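Local coordinates for protein tyrosinase (Burkholderia thailandensis, PDB 5ZRD) that probably hydroxylates monophenols and oxidises the resulting catechols to quinones at a pair of copper ions, as tyrosinases do, at residues A7-K19 and E102-F116. Numbering follows the deposited sequence.
Sequences APRVRRSVRDLQK and EEALQSIVPGVSMPF
Glu-102 holds its carboxylate between the guanidinium groups of Arg-9 and Arg-11, a salt-bridge network that ties the N-terminal strand 9-11 to the C-terminal part of helix 90-108 in the tyrosinase central domain. Arg-9 grips end-on, NH1 lying 2.9 Å from Glu-102 OE2 and NH2 3.0 Å from OE1, with guanidinium and carboxylate planes nearly perpendicular. Arg-11 grips side-on: its chain, extended from CG to NE, brings NE to Glu-102 OE2 and sends NH2 almost straight to Glu-102 OE1 (2.9 Å, 176° at the hydrogen). The two NH2 groups reach OE1 from opposite faces of the carboxylate. OE2 also takes Met-114 N through its anti lone pair, so five donors hold this buried group and probably keep it ionised.

A bend at chi3 (-80°) turns the Arg-9 guanidinium so that NH1 also donates to Ser-113 OG in its own plane, 2.8 Å away, while Gln-106 NE2 sits over one face and donates to Val-112 O. Arg-11 NH1 is hydrogen-bonded to Tyr-400 OH on strand 398-400, which pairs in parallel with strand 9-11.

Farther along, Ser-13 and Phe-116 form a single beta bridge, with Val-14 N donating to Phe-116 O (2.8 Å) just as helix 14-22 begins. Pro-115 packs its ring against Val-14 CG2 and Leu-17 CD1. Phe-116 has CG between its backbone N and carbonyl carbon (chi1 56°), which folds the ring back over Ser-13; Ser-13 CA makes a CH-pi contact 3.7 Å from the ring centroid, while Arg-11 O lies at the ring edge near CE1.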
loop_
_atom_site.group_PDB
_atom_site.type_symbol
_atom_site.label_atom_id
_atom_site.label_comp_id
_atom_site.label_asym_id
_atom_site.label_seq_id
_atom_site.Cartn_x
_atom_site.Cartn_y
_atom_site.Cartn_z
ATOM N N ALA A 7 53.978 5.034 11.068
ATOM C CA ALA A 7 54.196 5.827 9.863
ATOM C C ALA A 7 53.154 5.459 8.793
ATOM O O ALA A 7 52.970 4.282 8.470
ATOM C CB ALA A 7 55.595 5.625 9.343
ATOM N N PRO A 8 52.471 6.473 8.229
ATOM C CA PRO A 8 51.392 6.172 7.261
ATOM C C PRO A 8 51.896 5.457 5.996
ATOM O O PRO A 8 52.934 5.838 5.465
ATOM C CB PRO A 8 50.807 7.546 6.865
ATOM C CG PRO A 8 51.521 8.554 7.748
ATOM C CD PRO A 8 52.824 7.901 8.155
ATOM N N ARG A 9 51.164 4.452 5.508
ATOM C CA ARG A 9 51.280 4.053 4.075
ATOM C C ARG A 9 51.006 5.250 3.157
ATOM O O ARG A 9 50.177 6.114 3.472
ATOM C CB ARG A 9 50.225 3.026 3.670
ATOM C CG ARG A 9 50.344 1.669 4.342
ATOM C CD ARG A 9 49.438 0.698 3.616
ATOM N NE ARG A 9 48.078 0.892 4.076
ATOM C CZ ARG A 9 47.139 1.581 3.428
ATOM N NH1 ARG A 9 47.357 2.066 2.207
ATOM N NH2 ARG A 9 45.975 1.752 4.021
ATOM N N VAL A 10 51.666 5.274 2.018
ATOM C CA VAL A 10 51.589 6.384 1.106
ATOM C C VAL A 10 50.833 5.961 -0.160
ATOM O O VAL A 10 51.381 5.268 -0.986
ATOM C CB VAL A 10 52.992 6.905 0.749
ATOM C CG1 VAL A 10 52.908 8.171 -0.096
ATOM C CG2 VAL A 10 53.820 7.155 2.006
ATOM N N ARG A 11 49.586 6.444 -0.288
ATOM C CA ARG A 11 48.815 6.400 -1.542
ATOM C C ARG A 11 49.506 7.303 -2.551
ATOM O O ARG A 11 49.690 8.469 -2.251
ATOM C CB ARG A 11 47.364 6.849 -1.336
ATOM C CG ARG A 11 46.495 5.771 -0.713
ATOM C CD ARG A 11 45.030 6.094 -0.634
ATOM N NE ARG A 11 44.309 5.084 0.130
ATOM C CZ ARG A 11 43.013 5.185 0.437
ATOM N NH1 ARG A 11 42.327 6.258 0.064
ATOM N NH2 ARG A 11 42.409 4.235 1.133
ATOM N N ARG A 12 49.864 6.757 -3.719
ATOM C CA ARG A 12 50.641 7.498 -4.707
ATOM C C ARG A 12 49.861 7.668 -6.028
ATOM O O ARG A 12 48.842 6.995 -6.317
ATOM C CB ARG A 12 51.978 6.798 -4.970
ATOM C CG ARG A 12 52.941 6.824 -3.793
ATOM C CD ARG A 12 54.366 6.456 -4.188
ATOM N NE ARG A 12 55.280 6.502 -3.048
ATOM C CZ ARG A 12 55.644 7.613 -2.385
ATOM N NH1 ARG A 12 55.389 8.817 -2.887
ATOM N NH2 ARG A 12 56.249 7.503 -1.207
ATOM N N SER A 13 50.336 8.613 -6.816
ATOM C CA SER A 13 49.754 8.891 -8.119
ATOM C C SER A 13 49.964 7.692 -9.056
ATOM O O SER A 13 51.094 7.229 -9.210
ATOM C CB SER A 13 50.342 10.140 -8.715
ATOM O OG SER A 13 50.086 10.199 -10.109
ATOM N N VAL A 14 48.881 7.239 -9.700
ATOM C CA VAL A 14 48.922 6.108 -10.617
ATOM C C VAL A 14 49.888 6.423 -11.763
ATOM O O VAL A 14 50.598 5.546 -12.253
ATOM C CB VAL A 14 47.521 5.716 -11.133
ATOM C CG1 VAL A 14 47.211 6.294 -12.500
ATOM C CG2 VAL A 14 47.370 4.205 -11.191
ATOM N N ARG A 15 49.917 7.668 -12.179
ATOM C CA ARG A 15 50.783 8.051 -13.247
ATOM C C ARG A 15 52.238 7.841 -12.815
ATOM O O ARG A 15 53.074 7.411 -13.634
ATOM C CB ARG A 15 50.548 9.506 -13.637
ATOM C CG ARG A 15 51.646 10.100 -14.502
ATOM C CD ARG A 15 51.701 9.449 -15.858
ATOM N NE ARG A 15 52.590 10.190 -16.734
ATOM C CZ ARG A 15 53.252 9.655 -17.751
ATOM N NH1 ARG A 15 54.267 10.314 -18.281
ATOM N NH2 ARG A 15 52.920 8.464 -18.214
ATOM N N ASP A 16 52.534 8.158 -11.553
ATOM C CA ASP A 16 53.876 7.976 -11.022
ATOM C C ASP A 16 54.246 6.476 -10.985
ATOM O O ASP A 16 55.411 6.148 -11.230
ATOM C CB ASP A 16 53.992 8.639 -9.623
ATOM C CG ASP A 16 55.363 8.468 -8.977
ATOM O OD1 ASP A 16 56.338 8.926 -9.597
ATOM O OD2 ASP A 16 55.445 7.899 -7.854
ATOM N N LEU A 17 53.286 5.588 -10.667
ATOM C CA LEU A 17 53.560 4.147 -10.611
ATOM C C LEU A 17 53.869 3.612 -12.020
ATOM O O LEU A 17 54.632 2.658 -12.168
ATOM C CB LEU A 17 52.369 3.416 -9.987
ATOM C CG LEU A 17 52.046 3.759 -8.525
ATOM C CD1 LEU A 17 51.127 2.724 -7.899
ATOM C CD2 LEU A 17 53.299 3.887 -7.671
ATOM N N GLN A 18 53.294 4.230 -13.051
ATOM C CA GLN A 18 53.430 3.740 -14.402
ATOM C C GLN A 18 54.779 4.187 -14.963
ATOM O O GLN A 18 55.317 3.547 -15.845
ATOM C CB GLN A 18 52.300 4.249 -15.294
ATOM C CG GLN A 18 52.151 3.470 -16.599
ATOM C CD GLN A 18 50.994 3.924 -17.464
ATOM O OE1 GLN A 18 50.898 3.555 -18.628
ATOM N NE2 GLN A 18 50.097 4.730 -16.919
ATOM N N LYS A 19 55.277 5.308 -14.476
ATOM C CA LYS A 19 56.552 5.842 -14.911
ATOM C C LYS A 19 57.677 5.012 -14.279
ATOM O O LYS A 19 58.637 4.652 -14.920
ATOM C CB LYS A 19 56.662 7.317 -14.504
ATOM C CG LYS A 19 56.525 8.323 -15.644
ATOM C CD LYS A 19 56.082 9.711 -15.204
ATOM C CE LYS A 19 56.760 10.211 -13.942
ATOM N NZ LYS A 19 55.931 11.229 -13.257
ATOM N N GLU A 102 40.372 -0.965 -0.633
ATOM C CA GLU A 102 41.794 -1.116 -0.405
ATOM C C GLU A 102 42.034 -2.243 0.618
ATOM O O GLU A 102 43.018 -2.939 0.492
ATOM C CB GLU A 102 42.356 0.213 0.080
ATOM C CG GLU A 102 43.868 0.268 0.118
ATOM C CD GLU A 102 44.411 1.540 0.731
ATOM O OE1 GLU A 102 43.927 1.915 1.864
ATOM O OE2 GLU A 102 45.332 2.140 0.100
ATOM N N GLU A 103 41.160 -2.439 1.609
ATOM C CA GLU A 103 41.346 -3.563 2.585
ATOM C C GLU A 103 41.261 -4.897 1.832
ATOM O O GLU A 103 42.035 -5.807 2.105
ATOM C CB GLU A 103 40.308 -3.553 3.719
ATOM C CG GLU A 103 40.726 -2.733 4.930
ATOM C CD GLU A 103 39.823 -2.853 6.157
ATOM O OE1 GLU A 103 38.656 -3.262 5.997
ATOM O OE2 GLU A 103 40.294 -2.536 7.272
ATOM N N ALA A 104 40.343 -4.972 0.864
ATOM C CA ALA A 104 40.181 -6.112 -0.043
ATOM C C ALA A 104 41.410 -6.298 -0.930
ATOM O O ALA A 104 41.838 -7.425 -1.118
ATOM C CB ALA A 104 38.958 -5.920 -0.891
ATOM N N LEU A 105 41.971 -5.247 -1.498
ATOM C CA LEU A 105 43.150 -5.467 -2.318
ATOM C C LEU A 105 44.258 -6.087 -1.440
ATOM O O LEU A 105 45.085 -6.867 -1.928
ATOM C CB LEU A 105 43.649 -4.168 -2.961
ATOM C CG LEU A 105 42.737 -3.471 -3.965
ATOM C CD1 LEU A 105 43.362 -2.151 -4.372
ATOM C CD2 LEU A 105 42.496 -4.305 -5.216
ATOM N N GLN A 106 44.262 -5.734 -0.158
ATOM C CA GLN A 106 45.369 -6.056 0.756
ATOM C C GLN A 106 45.308 -7.534 1.183
ATOM O O GLN A 106 46.334 -8.142 1.522
ATOM C CB GLN A 106 45.335 -5.128 1.974
ATOM C CG GLN A 106 46.115 -3.834 1.785
ATOM C CD GLN A 106 45.945 -2.864 2.934
ATOM O OE1 GLN A 106 45.195 -3.110 3.883
ATOM N NE2 GLN A 106 46.634 -1.736 2.848
ATOM N N SER A 107 44.105 -8.088 1.138
ATOM C CA SER A 107 43.846 -9.499 1.345
ATOM C C SER A 107 44.462 -10.357 0.231
ATOM O O SER A 107 44.647 -11.525 0.453
ATOM C CB SER A 107 42.375 -9.778 1.437
ATOM O OG SER A 107 41.830 -9.826 0.129
ATOM N N ILE A 108 44.730 -9.804 -0.939
ATOM C CA ILE A 108 45.432 -10.498 -1.982
ATOM C C ILE A 108 46.918 -10.176 -1.857
ATOM O O ILE A 108 47.742 -11.079 -1.808
ATOM C CB ILE A 108 44.906 -10.089 -3.375
ATOM C CG1 ILE A 108 43.390 -10.267 -3.534
ATOM C CG2 ILE A 108 45.680 -10.789 -4.492
ATOM C CD1 ILE A 108 42.818 -11.500 -2.878
ATOM N N VAL A 109 47.259 -8.887 -1.884
ATOM C CA VAL A 109 48.661 -8.446 -1.788
ATOM C C VAL A 109 48.825 -7.606 -0.511
ATOM O O VAL A 109 48.436 -6.429 -0.521
ATOM C CB VAL A 109 49.098 -7.601 -2.989
ATOM C CG1 VAL A 109 50.498 -7.070 -2.774
ATOM C CG2 VAL A 109 48.980 -8.339 -4.313
ATOM N N PRO A 110 49.442 -8.184 0.569
ATOM C CA PRO A 110 49.535 -7.435 1.841
ATOM C C PRO A 110 50.258 -6.082 1.737
ATOM O O PRO A 110 51.242 -5.925 0.959
ATOM C CB PRO A 110 50.231 -8.428 2.794
ATOM C CG PRO A 110 49.641 -9.756 2.338
ATOM C CD PRO A 110 49.733 -9.621 0.826
ATOM N N GLY A 111 49.716 -5.091 2.489
ATOM C CA GLY A 111 50.272 -3.721 2.505
ATOM C C GLY A 111 50.234 -3.035 1.135
ATOM O O GLY A 111 50.956 -2.047 0.921
ATOM N N VAL A 112 49.424 -3.489 0.177
ATOM C CA VAL A 112 49.334 -2.710 -1.084
ATOM C C VAL A 112 48.461 -1.471 -0.783
ATOM O O VAL A 112 47.597 -1.500 0.132
ATOM C CB VAL A 112 48.791 -3.523 -2.278
ATOM C CG1 VAL A 112 47.300 -3.744 -2.183
ATOM C CG2 VAL A 112 49.103 -2.866 -3.612
ATOM N N SER A 113 48.713 -0.408 -1.540
ATOM C CA SER A 113 47.990 0.873 -1.445
ATOM C C SER A 113 47.258 1.191 -2.759
ATOM O O SER A 113 47.792 1.040 -3.892
ATOM C CB SER A 113 48.931 2.016 -1.083
ATOM O OG SER A 113 49.404 1.855 0.249
ATOM N N MET A 114 46.048 1.700 -2.581
ATOM C CA MET A 114 45.242 2.128 -3.694
ATOM C C MET A 114 45.753 3.493 -4.153
ATOM O O MET A 114 45.693 4.442 -3.398
ATOM C CB MET A 114 43.775 2.228 -3.266
ATOM C CG MET A 114 42.842 2.654 -4.382
ATOM S SD MET A 114 42.747 1.452 -5.735
ATOM C CE MET A 114 42.487 2.570 -7.111
ATOM N N PRO A 115 46.262 3.589 -5.381
ATOM C CA PRO A 115 46.748 4.879 -5.831
ATOM C C PRO A 115 45.594 5.743 -6.342
ATOM O O PRO A 115 44.451 5.262 -6.387
ATOM C CB PRO A 115 47.688 4.574 -7.005
ATOM C CG PRO A 115 47.143 3.295 -7.573
ATOM C CD PRO A 115 46.452 2.573 -6.430
ATOM N N PHE A 116 45.932 6.973 -6.729
ATOM C CA PHE A 116 44.952 7.947 -7.197
ATOM C C PHE A 116 45.272 8.321 -8.648
ATOM O O PHE A 116 46.424 8.491 -9.041
ATOM C CB PHE A 116 44.881 9.192 -6.303
ATOM C CG PHE A 116 46.170 9.950 -6.096
ATOM C CD1 PHE A 116 47.015 9.637 -5.038
ATOM C CD2 PHE A 116 46.519 11.004 -6.923
ATOM C CE1 PHE A 116 48.200 10.333 -4.831
ATOM C CE2 PHE A 116 47.700 11.709 -6.712
ATOM C CZ PHE A 116 48.546 11.365 -5.671
#